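Local coordinates for protein dephospho-CoA kinase (Campylobacter jejuni subsp. jejuni serotype O:2, PDB 4ZO4) that probably phosphorylates the 3'-hydroxyl of dephosphocoenzyme A with ATP, the last step in making coenzyme A, at residues M104-L107 and D108-K112; A186-R189 and Q190-K194. One frame throughout, in Å; residues are numbered along the deposited sequence.

From the N terminus, the chain runs through strand 7-12, helix 15-27 and strand 31-34 before helix 82-109 leads to contact 1, where that helix ends and the chain turns toward strand 114-117. Strand 132-136 and strand 177-179 then complete the parallel sheet, and contact 2 follows within helix 185-200, which packs against helix 15-27. Each contact is one continuous piece of chain, so neither closes a long loop, and they come in series without nesting or crossing. The centres of contact 1 and contact 2 lie about 26 Å apart and the nearest atoms of contact 1 and contact 2 about 13 Å, without touching. Both belong to the P-loop kinase fold: contact 1 beside strands 31-34 and 114-117, contact 2 beside helix 15-27 and strand 177-179.

Contact 1: M104-L107 and D108-K112; sequences MQIL and DKENK
Leu107 and Glu110 lie side by side and point the same way at the C-terminal end of helix 82-109, where the last turn gives way to the loop before strand 114-117. Their side chains come closest at Leu107 CD2 and Glu110 OE2, 3.3 Å apart, so a methyl branch meets a carboxylate oxygen. Glu110 reaches it because CG stands roughly opposite the backbone N (chi1 -152°) and the chain beyond is extended. Ile106 approaches the same oxygen more loosely and at a slant, with CG2 4.1 Å from Glu110 OE2.

Lys109 behaves differently: its chain bends at chi2 (-62°), and its CG comes within 3.2 Å of Gln105 O before the amine end leads away. Asp108 sets its CB against Met104 O at 3.4 Å, while its carboxylate leads away from this turn and accepts a hydrogen bond at OD1 from Asn6 N.

The backbone shows the helix fading. Asp108 N gives Met104 O a weak bond of 3.3 Å, and Asn111 is the first residue to leave helical angles, with a positive phi. On the side of the turn that packs on the sheet, Met104 (selenomethionine) and Leu107 touch Phe114 and Ile33, joining the helix end to two sheet strands. The firmer bond of the turn runs from Glu110 N to Ile106 O, 3.2 Å long, its donor tilted 19° from the carbonyl plane.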
loop_
_atom_site.group_PDB
_atom_site.type_symbol
_atom_site.label_atom_id
_atom_site.label_comp_id
_atom_site.label_asym_id
_atom_site.label_seq_id
_atom_site.Cartn_x
_atom_site.Cartn_y
_atom_site.Cartn_z
HETATM N N MSE A 104 -9.823 20.159 21.513
HETATM C CA MSE A 104 -10.949 20.708 20.728
HETATM C C MSE A 104 -12.287 20.719 21.462
HETATM O O MSE A 104 -13.241 21.378 21.017
HETATM C CB MSE A 104 -11.167 19.908 19.456
HETATM C CG MSE A 104 -10.105 20.132 18.403
HETATM SE SE MSE A 104 -10.564 18.912 16.937
HETATM C CE MSE A 104 -12.121 19.853 16.216
ATOM N N GLN A 105 -12.383 19.934 22.535
ATOM C CA GLN A 105 -13.563 19.877 23.382
ATOM C C GLN A 105 -13.437 20.946 24.464
ATOM O O GLN A 105 -14.439 21.324 25.091
ATOM C CB GLN A 105 -13.726 18.488 24.033
ATOM C CG GLN A 105 -14.469 17.441 23.194
ATOM C CD GLN A 105 -14.340 16.009 23.746
ATOM O OE1 GLN A 105 -13.716 15.781 24.786
ATOM N NE2 GLN A 105 -14.931 15.039 23.041
ATOM N N ILE A 106 -12.215 21.426 24.697
ATOM C CA ILE A 106 -12.011 22.576 25.593
ATOM C C ILE A 106 -12.592 23.847 24.952
ATOM O O ILE A 106 -13.407 24.545 25.561
ATOM C CB ILE A 106 -10.515 22.731 25.990
ATOM C CG1 ILE A 106 -10.192 21.768 27.145
ATOM C CG2 ILE A 106 -10.178 24.153 26.432
ATOM C CD1 ILE A 106 -8.720 21.670 27.493
ATOM N N LEU A 107 -12.217 24.106 23.708
ATOM C CA LEU A 107 -12.552 25.345 23.035
ATOM C C LEU A 107 -13.970 25.333 22.495
ATOM O O LEU A 107 -14.532 26.409 22.268
ATOM C CB LEU A 107 -11.586 25.589 21.886
ATOM C CG LEU A 107 -10.116 25.417 22.242
ATOM C CD1 LEU A 107 -9.213 25.595 21.025
ATOM C CD2 LEU A 107 -9.761 26.387 23.357
ATOM N N ASP A 108 -14.545 24.144 22.267
ATOM C CA ASP A 108 -15.936 24.063 21.785
ATOM C C ASP A 108 -16.930 24.498 22.857
ATOM O O ASP A 108 -17.942 25.135 22.556
ATOM C CB ASP A 108 -16.325 22.663 21.304
ATOM C CG ASP A 108 -17.706 22.647 20.644
ATOM O OD1 ASP A 108 -17.873 23.334 19.612
ATOM O OD2 ASP A 108 -18.630 21.975 21.155
ATOM N N LYS A 109 -16.642 24.150 24.103
ATOM C CA LYS A 109 -17.500 24.524 25.224
ATOM C C LYS A 109 -17.245 25.984 25.600
ATOM O O LYS A 109 -18.130 26.681 26.106
ATOM C CB LYS A 109 -17.258 23.589 26.415
ATOM C CG LYS A 109 -17.358 22.099 26.086
ATOM C CD LYS A 109 -18.743 21.691 25.602
ATOM C CE LYS A 109 -18.723 20.268 25.073
ATOM N NZ LYS A 109 -20.094 19.679 25.072
ATOM N N GLU A 110 -16.028 26.439 25.312
ATOM C CA GLU A 110 -15.646 27.848 25.417
ATOM C C GLU A 110 -16.438 28.738 24.441
ATOM O O GLU A 110 -16.200 29.948 24.355
ATOM C CB GLU A 110 -14.158 27.952 25.110
ATOM C CG GLU A 110 -13.416 29.096 25.747
ATOM C CD GLU A 110 -11.932 29.013 25.420
ATOM O OE1 GLU A 110 -11.410 29.954 24.782
ATOM O OE2 GLU A 110 -11.291 27.993 25.776
ATOM N N ASN A 111 -17.328 28.117 23.660
ATOM C CA ASN A 111 -18.356 28.805 22.868
ATOM C C ASN A 111 -17.907 29.951 21.959
ATOM O O ASN A 111 -18.704 30.816 21.634
ATOM C CB ASN A 111 -19.505 29.244 23.780
ATOM C CG ASN A 111 -20.556 28.168 23.930
ATOM O OD1 ASN A 111 -21.082 27.674 22.928
ATOM N ND2 ASN A 111 -20.868 27.793 25.174
ATOM N N LYS A 112 -16.647 29.937 21.533
ATOM C CA LYS A 112 -16.167 30.844 20.505
ATOM C C LYS A 112 -15.536 30.002 19.380
ATOM O O LYS A 112 -14.955 28.953 19.649
ATOM C CB LYS A 112 -15.158 31.823 21.105
ATOM C CG LYS A 112 -14.816 32.991 20.198
ATOM C CD LYS A 112 -13.493 33.645 20.573
ATOM C CE LYS A 112 -12.960 34.471 19.410
ATOM N NZ LYS A 112 -11.938 35.463 19.828
#

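Contact 2: A186-R189 and Q190-K194; sequences ADFR and QECVK
Phe188 and Cys192, one helical turn apart on helix 185-200, form a sulfur-aromatic contact on the side of this helix that faces helix 15-27 of the P-loop kinase fold. The evidence is the position of the sulfur: Cys192 SG sits 3.9 Å from the centroid of the Phe188 ring, 27° off the ring normal, which puts it over one face but displaced toward the rim. The displacement is toward the CE1 and CZ side, with Phe188 CE1 at 3.6 Å from Cys192 SG. The Phe188 ring lies alongside the following turn, its CG being trans to the backbone N (chi1 167°).

Backbone hydrogen bonds hold this spacing. Cys192 N donates to Phe188 O at 3.2 Å, in the carbonyl plane and with an N-H...O angle of 160°, so the two residues of the sulfur contact are also joined through their main chains. The two preceding i to i+4 bonds run from Glu191 N to Asp187 O, 3.3 Å, and from Gln190 N to Ala186 O, 3.2 Å.

Side-chain contacts tie the turn to its neighbours. Phe188 touches Thr20, a predicted ATP-binding residue, as well as Ile179 of strand 177-179; Cys192 rests on Phe21, while Arg189 and Val193 both meet Ile24. Across the turn, Arg189 O accepts a weak bond from Val193 N, and CG2 of Val193 lies 3.4 Å from the same Arg189 O.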
loop_
_atom_site.group_PDB
_atom_site.type_symbol
_atom_site.label_atom_id
_atom_site.label_comp_id
_atom_site.label_asym_id
_atom_site.label_seq_id
_atom_site.Cartn_x
_atom_site.Cartn_y
_atom_site.Cartn_z
ATOM N N ALA A 186 -2.081 39.908 -1.473
ATOM C CA ALA A 186 -2.964 40.891 -0.854
ATOM C C ALA A 186 -4.407 40.446 -0.933
ATOM O O ALA A 186 -5.142 40.460 0.053
ATOM C CB ALA A 186 -2.790 42.221 -1.567
ATOM N N ASP A 187 -4.795 40.059 -2.141
ATOM C CA ASP A 187 -6.145 39.597 -2.410
ATOM C C ASP A 187 -6.461 38.333 -1.594
ATOM O O ASP A 187 -7.562 38.174 -1.077
ATOM C CB ASP A 187 -6.280 39.329 -3.906
ATOM C CG ASP A 187 -7.708 39.158 -4.346
ATOM O OD1 ASP A 187 -8.464 40.143 -4.217
ATOM O OD2 ASP A 187 -8.067 38.065 -4.866
ATOM N N PHE A 188 -5.494 37.431 -1.475
ATOM C CA PHE A 188 -5.711 36.232 -0.684
ATOM C C PHE A 188 -6.009 36.600 0.761
ATOM O O PHE A 188 -6.952 36.062 1.347
ATOM C CB PHE A 188 -4.509 35.287 -0.756
ATOM C CG PHE A 188 -4.547 34.191 0.265
ATOM C CD1 PHE A 188 -5.652 33.344 0.353
ATOM C CD2 PHE A 188 -3.477 33.991 1.133
ATOM C CE1 PHE A 188 -5.703 32.327 1.299
ATOM C CE2 PHE A 188 -3.523 32.984 2.084
ATOM C CZ PHE A 188 -4.641 32.153 2.168
ATOM N N ARG A 189 -5.222 37.519 1.316
ATOM C CA ARG A 189 -5.407 37.951 2.708
ATOM C C ARG A 189 -6.793 38.536 2.964
ATOM O O ARG A 189 -7.346 38.360 4.045
ATOM C CB ARG A 189 -4.381 39.021 3.125
ATOM C CG ARG A 189 -2.927 38.706 2.801
ATOM C CD ARG A 189 -1.943 39.557 3.602
ATOM N NE ARG A 189 -0.597 39.361 3.065
ATOM C CZ ARG A 189 0.518 39.209 3.779
ATOM N NH1 ARG A 189 0.501 39.228 5.107
ATOM N NH2 ARG A 189 1.671 39.016 3.147
ATOM N N GLN A 190 -7.335 39.266 1.995
ATOM C CA GLN A 190 -8.642 39.885 2.176
ATOM C C GLN A 190 -9.673 38.794 2.352
ATOM O O GLN A 190 -10.526 38.866 3.264
ATOM C CB GLN A 190 -9.028 40.771 0.979
ATOM C CG GLN A 190 -10.084 41.831 1.306
ATOM C CD GLN A 190 -10.900 42.255 0.094
ATOM O OE1 GLN A 190 -10.854 43.407 -0.343
ATOM N NE2 GLN A 190 -11.654 41.319 -0.452
ATOM N N GLU A 191 -9.563 37.778 1.487
ATOM C CA GLU A 191 -10.528 36.678 1.447
ATOM C C GLU A 191 -10.592 35.964 2.789
ATOM O O GLU A 191 -11.674 35.630 3.276
ATOM C CB GLU A 191 -10.203 35.689 0.310
ATOM C CG GLU A 191 -11.199 34.530 0.152
ATOM C CD GLU A 191 -12.625 34.973 -0.154
ATOM O OE1 GLU A 191 -12.793 35.868 -1.012
ATOM O OE2 GLU A 191 -13.586 34.420 0.446
ATOM N N CYS A 192 -9.437 35.741 3.394
ATOM C CA CYS A 192 -9.415 35.149 4.716
ATOM C C CYS A 192 -10.334 35.926 5.645
ATOM O O CYS A 192 -11.214 35.344 6.300
ATOM C CB CYS A 192 -7.988 35.097 5.241
ATOM S SG CYS A 192 -6.960 33.996 4.228
ATOM N N VAL A 193 -10.165 37.244 5.648
ATOM C CA VAL A 193 -10.931 38.109 6.536
ATOM C C VAL A 193 -12.437 38.014 6.229
ATOM O O VAL A 193 -13.252 37.926 7.149
ATOM C CB VAL A 193 -10.433 39.571 6.496
ATOM C CG1 VAL A 193 -11.188 40.419 7.517
ATOM C CG2 VAL A 193 -8.939 39.636 6.787
ATOM N N LYS A 194 -12.808 37.997 4.953
ATOM C CA LYS A 194 -14.222 37.823 4.587
ATOM C C LYS A 194 -14.812 36.521 5.174
ATOM O O LYS A 194 -15.908 36.531 5.727
ATOM C CB LYS A 194 -14.391 37.863 3.064
ATOM C CG LYS A 194 -15.806 37.607 2.545
ATOM C CD LYS A 194 -15.805 37.375 1.032
ATOM C CE LYS A 194 -17.127 36.809 0.506
ATOM N NZ LYS A 194 -16.991 36.147 -0.843
#